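Local coordinates for protein insecticidal Delta-Endotoxin Cry8Ea1 (Bacillus Thuringiensis, PDB 3EB7) that is toxic to larvae of the beetle Holotrichia parallela, probably by forming pores in midgut cell membranes, as in related three-domain Cry toxins, at residues P246-D258 and S346-Y359. Residues are numbered along the deposited sequence; the frame is centred on the assembly and turned at random.
Sequences PIGAIGAQGSWYD and STAGVLFAYTSKYY
Tyr359 lays one face of its ring against the backbone of the 246-258 loop, with Trp256 CA 3.8 Å from the ring centroid and 4° off the normal, a CH-pi contact over the ring centre. Trp256 CB reaches the CG-CD2 side of the same ring, while Ala249 CB comes at its edge. With CG of Tyr359 anti to the carbonyl carbon (chi1 -62°) and the ring turned by chi2 of 91°, the face meets Trp256 CA. Ala249 is the tight point: its CB lies 3.4 Å from Val350 CG2, closer than normal carbon contact. Ala348 CB presses on the loop backbone at Gly248 C and Ala249 N, and further along Ile247 CG2 rests 3.6 Å from Ser346 CB. No clear direct hydrogen bond crosses this apolar half; instead a water takes the N-H of Ala249 and donates to Gly349 O. The strands 340-352 and 357-369 form the central hairpin of a four-stranded antiparallel sheet of order 3-2-1-4, one sheet of the beta-prism second domain of the three-domain Cry fold, and the loop packs on one face of it. Trp256 and Tyr257 also touch helix 198-220, so this part of the loop faces the helical N-terminal domain. Toward the hairpin tip the fit loosens. The Gly251-Gly254 type I turn offers Gln253 O to the aliphatic part of Lys357, CE at 3.2 Å, and to the edge of the Phe352 ring near its plane. Gln253, Phe352 and Lys357 are all solvent-exposed. At this end a second water donates to Asp258 OD2 and lies unusually close to Tyr359 OH, at 2.5 Å; Asp258 OD2 also accepts the N-H of Ser255 from well above the carboxylate plane. Lys357 NZ stays 5.1 Å from Asp258 OD2, without charge contact.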
loop_
_atom_site.group_PDB
_atom_site.type_symbol
_atom_site.label_atom_id
_atom_site.label_comp_id
_atom_site.label_asym_id
_atom_site.label_seq_id
_atom_site.Cartn_x
_atom_site.Cartn_y
_atom_site.Cartn_z
ATOM N N PRO A 246 17.944 0.225 4.635
ATOM C CA PRO A 246 19.056 1.099 4.287
ATOM C C PRO A 246 20.180 0.377 3.468
ATOM O O PRO A 246 20.478 -0.824 3.704
ATOM C CB PRO A 246 19.560 1.563 5.665
ATOM C CG PRO A 246 18.397 1.511 6.533
ATOM C CD PRO A 246 17.645 0.266 6.083
ATOM N N ILE A 247 20.784 1.098 2.510
ATOM C CA ILE A 247 21.765 0.503 1.604
ATOM C C ILE A 247 23.155 0.641 2.203
ATOM O O ILE A 247 23.962 1.525 1.826
ATOM C CB ILE A 247 21.657 1.066 0.161
ATOM C CG1 ILE A 247 20.184 0.985 -0.304
ATOM C CG2 ILE A 247 22.543 0.234 -0.785
ATOM C CD1 ILE A 247 19.858 1.800 -1.523
ATOM N N GLY A 248 23.406 -0.224 3.182
ATOM C CA GLY A 248 24.659 -0.288 3.926
ATOM C C GLY A 248 24.972 -1.759 4.163
ATOM O O GLY A 248 24.074 -2.595 4.264
ATOM N N ALA A 249 26.258 -2.073 4.233
ATOM C CA ALA A 249 26.687 -3.439 4.362
ATOM C C ALA A 249 26.364 -3.962 5.772
ATOM O O ALA A 249 26.457 -3.230 6.749
ATOM C CB ALA A 249 28.193 -3.542 4.055
ATOM N N ILE A 250 25.996 -5.243 5.856
ATOM C CA ILE A 250 25.658 -5.891 7.140
ATOM C C ILE A 250 26.288 -7.258 7.173
ATOM O O ILE A 250 26.198 -8.011 6.208
ATOM C CB ILE A 250 24.136 -5.974 7.369
ATOM C CG1 ILE A 250 23.593 -4.627 7.900
ATOM C CG2 ILE A 250 23.758 -7.081 8.374
ATOM C CD1 ILE A 250 22.080 -4.482 7.791
ATOM N N GLY A 251 26.940 -7.562 8.290
ATOM C CA GLY A 251 27.500 -8.866 8.515
ATOM C C GLY A 251 28.412 -8.922 9.728
ATOM O O GLY A 251 28.587 -7.940 10.464
ATOM N N ALA A 252 29.015 -10.090 9.895
ATOM C CA ALA A 252 29.931 -10.403 10.994
ATOM C C ALA A 252 31.286 -9.641 10.977
ATOM O O ALA A 252 31.859 -9.392 12.031
ATOM C CB ALA A 252 30.132 -11.960 11.080
ATOM N N GLN A 253 31.776 -9.278 9.790
ATOM C CA GLN A 253 32.963 -8.423 9.609
ATOM C C GLN A 253 32.685 -6.919 9.839
ATOM O O GLN A 253 33.615 -6.111 9.842
ATOM C CB GLN A 253 33.538 -8.575 8.190
ATOM C CG GLN A 253 33.764 -10.034 7.701
ATOM C CD GLN A 253 32.489 -10.875 7.632
ATOM O OE1 GLN A 253 31.418 -10.372 7.271
ATOM N NE2 GLN A 253 32.602 -12.166 7.982
ATOM N N GLY A 254 31.419 -6.525 10.001
ATOM C CA GLY A 254 31.098 -5.135 10.344
ATOM C C GLY A 254 29.819 -4.664 9.688
ATOM O O GLY A 254 29.621 -4.855 8.491
ATOM N N SER A 255 28.931 -4.069 10.475
ATOM C CA SER A 255 27.703 -3.498 9.918
ATOM C C SER A 255 27.708 -1.975 9.988
ATOM O O SER A 255 28.302 -1.378 10.896
ATOM C CB SER A 255 26.480 -4.072 10.583
ATOM O OG SER A 255 26.594 -5.465 10.708
ATOM N N TRP A 256 27.043 -1.355 9.022
ATOM C CA TRP A 256 27.022 0.106 8.947
ATOM C C TRP A 256 26.493 0.716 10.255
ATOM O O TRP A 256 26.953 1.778 10.691
ATOM C CB TRP A 256 26.225 0.586 7.706
ATOM C CG TRP A 256 24.744 0.312 7.768
ATOM C CD1 TRP A 256 24.081 -0.772 7.266
ATOM C CD2 TRP A 256 23.747 1.146 8.384
ATOM N NE1 TRP A 256 22.729 -0.651 7.492
ATOM C CE2 TRP A 256 22.496 0.510 8.188
ATOM C CE3 TRP A 256 23.794 2.378 9.066
ATOM C CZ2 TRP A 256 21.305 1.043 8.671
ATOM C CZ3 TRP A 256 22.628 2.916 9.546
ATOM C CH2 TRP A 256 21.382 2.264 9.324
ATOM N N TYR A 257 25.574 0.002 10.898
ATOM C CA TYR A 257 24.866 0.464 12.098
ATOM C C TYR A 257 25.586 0.192 13.400
ATOM O O TYR A 257 25.053 0.426 14.479
ATOM C CB TYR A 257 23.459 -0.137 12.135
ATOM C CG TYR A 257 23.352 -1.655 12.056
ATOM C CD1 TYR A 257 24.039 -2.484 12.954
ATOM C CD2 TYR A 257 22.494 -2.251 11.149
ATOM C CE1 TYR A 257 23.909 -3.862 12.913
ATOM C CE2 TYR A 257 22.360 -3.628 11.082
ATOM C CZ TYR A 257 23.074 -4.420 11.958
ATOM O OH TYR A 257 22.940 -5.769 11.905
ATOM N N ASP A 258 26.806 -0.314 13.291
ATOM C CA ASP A 258 27.683 -0.526 14.452
ATOM C C ASP A 258 28.055 0.810 15.056
ATOM O O ASP A 258 28.274 0.912 16.256
ATOM C CB ASP A 258 28.994 -1.198 14.017
ATOM C CG ASP A 258 28.866 -2.706 13.836
ATOM O OD1 ASP A 258 27.816 -3.300 14.225
ATOM O OD2 ASP A 258 29.855 -3.283 13.291
ATOM N N SER A 346 21.807 -2.537 -5.870
ATOM C CA SER A 346 22.808 -1.646 -5.299
ATOM C C SER A 346 23.931 -2.427 -4.671
ATOM O O SER A 346 23.705 -3.506 -4.109
ATOM C CB SER A 346 22.217 -0.724 -4.231
ATOM O OG SER A 346 20.984 -0.137 -4.634
ATOM N N THR A 347 25.133 -1.862 -4.727
ATOM C CA THR A 347 26.248 -2.443 -4.048
ATOM C C THR A 347 26.610 -1.600 -2.817
ATOM O O THR A 347 27.162 -0.510 -2.921
ATOM C CB THR A 347 27.447 -2.613 -5.018
ATOM O OG1 THR A 347 27.045 -3.435 -6.119
ATOM C CG2 THR A 347 28.657 -3.254 -4.318
ATOM N N ALA A 348 26.289 -2.118 -1.646
ATOM C CA ALA A 348 26.735 -1.525 -0.428
ATOM C C ALA A 348 28.186 -1.995 -0.152
ATOM O O ALA A 348 28.443 -3.192 0.074
ATOM C CB ALA A 348 25.773 -1.881 0.700
ATOM N N GLY A 349 29.128 -1.042 -0.207
ATOM C CA GLY A 349 30.560 -1.309 -0.155
ATOM C C GLY A 349 31.120 -1.058 1.228
ATOM O O GLY A 349 30.554 -0.258 2.008
ATOM N N VAL A 350 32.211 -1.767 1.530
ATOM C CA VAL A 350 33.045 -1.529 2.727
ATOM C C VAL A 350 34.496 -1.535 2.280
ATOM O O VAL A 350 34.951 -2.501 1.622
ATOM C CB VAL A 350 32.950 -2.648 3.836
ATOM C CG1 VAL A 350 33.637 -2.164 5.132
ATOM C CG2 VAL A 350 31.537 -3.041 4.117
ATOM N N LEU A 351 35.213 -0.478 2.620
ATOM C CA LEU A 351 36.658 -0.455 2.426
ATOM C C LEU A 351 37.332 -0.723 3.784
ATOM O O LEU A 351 37.183 0.071 4.723
ATOM C CB LEU A 351 37.141 0.881 1.808
ATOM C CG LEU A 351 38.661 1.046 1.575
ATOM C CD1 LEU A 351 39.144 0.227 0.366
ATOM C CD2 LEU A 351 39.062 2.493 1.405
ATOM N N PHE A 352 38.095 -1.827 3.865
ATOM C CA PHE A 352 38.853 -2.170 5.092
ATOM C C PHE A 352 40.253 -1.542 5.124
ATOM O O PHE A 352 41.095 -1.800 4.259
ATOM C CB PHE A 352 38.937 -3.690 5.283
ATOM C CG PHE A 352 37.588 -4.382 5.322
ATOM C CD1 PHE A 352 37.078 -5.014 4.201
ATOM C CD2 PHE A 352 36.838 -4.410 6.482
ATOM C CE1 PHE A 352 35.875 -5.695 4.257
ATOM C CE2 PHE A 352 35.615 -5.076 6.539
ATOM C CZ PHE A 352 35.126 -5.707 5.433
ATOM N N ALA A 353 40.473 -0.681 6.112
ATOM C CA ALA A 353 41.735 0.007 6.312
ATOM C C ALA A 353 42.341 -0.524 7.636
ATOM O O ALA A 353 41.674 -1.259 8.368
ATOM C CB ALA A 353 41.491 1.502 6.374
ATOM N N TYR A 354 43.592 -0.184 7.927
ATOM C CA TYR A 354 44.325 -0.813 9.052
ATOM C C TYR A 354 43.580 -0.736 10.368
ATOM O O TYR A 354 43.518 -1.736 11.104
ATOM C CB TYR A 354 45.722 -0.225 9.220
ATOM C CG TYR A 354 46.686 -0.608 8.126
ATOM C CD1 TYR A 354 47.463 0.370 7.480
ATOM C CD2 TYR A 354 46.838 -1.963 7.720
ATOM C CE1 TYR A 354 48.377 0.028 6.451
ATOM C CE2 TYR A 354 47.754 -2.332 6.680
ATOM C CZ TYR A 354 48.518 -1.321 6.055
ATOM O OH TYR A 354 49.434 -1.651 5.053
ATOM N N THR A 355 42.968 0.431 10.624
ATOM C CA THR A 355 42.331 0.724 11.911
ATOM C C THR A 355 40.850 1.183 11.821
ATOM O O THR A 355 40.194 1.395 12.848
ATOM C CB THR A 355 43.149 1.791 12.657
ATOM O OG1 THR A 355 43.460 2.864 11.744
ATOM C CG2 THR A 355 44.487 1.207 13.202
ATOM N N SER A 356 40.314 1.329 10.608
ATOM C CA SER A 356 38.908 1.716 10.444
ATOM C C SER A 356 38.230 1.051 9.238
ATOM O O SER A 356 38.884 0.449 8.383
ATOM C CB SER A 356 38.775 3.255 10.369
ATOM O OG SER A 356 39.581 3.802 9.332
ATOM N N LYS A 357 36.902 1.144 9.196
ATOM C CA LYS A 357 36.129 0.725 8.037
ATOM C C LYS A 357 35.385 1.925 7.481
ATOM O O LYS A 357 34.934 2.760 8.241
ATOM C CB LYS A 357 35.125 -0.349 8.416
ATOM C CG LYS A 357 35.739 -1.536 9.118
ATOM C CD LYS A 357 34.727 -2.637 9.344
ATOM C CE LYS A 357 35.080 -3.401 10.576
ATOM N NZ LYS A 357 34.725 -2.627 11.791
ATOM N N TYR A 358 35.255 1.990 6.163
ATOM C CA TYR A 358 34.461 3.015 5.490
ATOM C C TYR A 358 33.329 2.334 4.753
ATOM O O TYR A 358 33.576 1.482 3.873
ATOM C CB TYR A 358 35.229 3.722 4.376
ATOM C CG TYR A 358 36.555 4.389 4.641
ATOM C CD1 TYR A 358 37.712 3.651 4.943
ATOM C CD2 TYR A 358 36.685 5.771 4.448
ATOM C CE1 TYR A 358 38.958 4.283 5.106
ATOM C CE2 TYR A 358 37.927 6.419 4.586
ATOM C CZ TYR A 358 39.052 5.676 4.922
ATOM O OH TYR A 358 40.249 6.359 5.057
ATOM N N TYR A 359 32.104 2.745 5.061
ATOM C CA TYR A 359 30.930 2.209 4.403
ATOM C C TYR A 359 30.463 3.176 3.349
ATOM O O TYR A 359 30.652 4.390 3.504
ATOM C CB TYR A 359 29.813 1.954 5.421
ATOM C CG TYR A 359 30.198 0.925 6.457
ATOM C CD1 TYR A 359 30.785 1.313 7.648
ATOM C CD2 TYR A 359 29.942 -0.424 6.249
ATOM C CE1 TYR A 359 31.138 0.373 8.604
ATOM C CE2 TYR A 359 30.301 -1.381 7.193
ATOM C CZ TYR A 359 30.901 -0.970 8.350
ATOM O OH TYR A 359 31.255 -1.868 9.285
HETATM O O HOH W 1 27.914 -0.249 3.068
HETATM O O HOH W 2 31.334 -1.576 11.722
#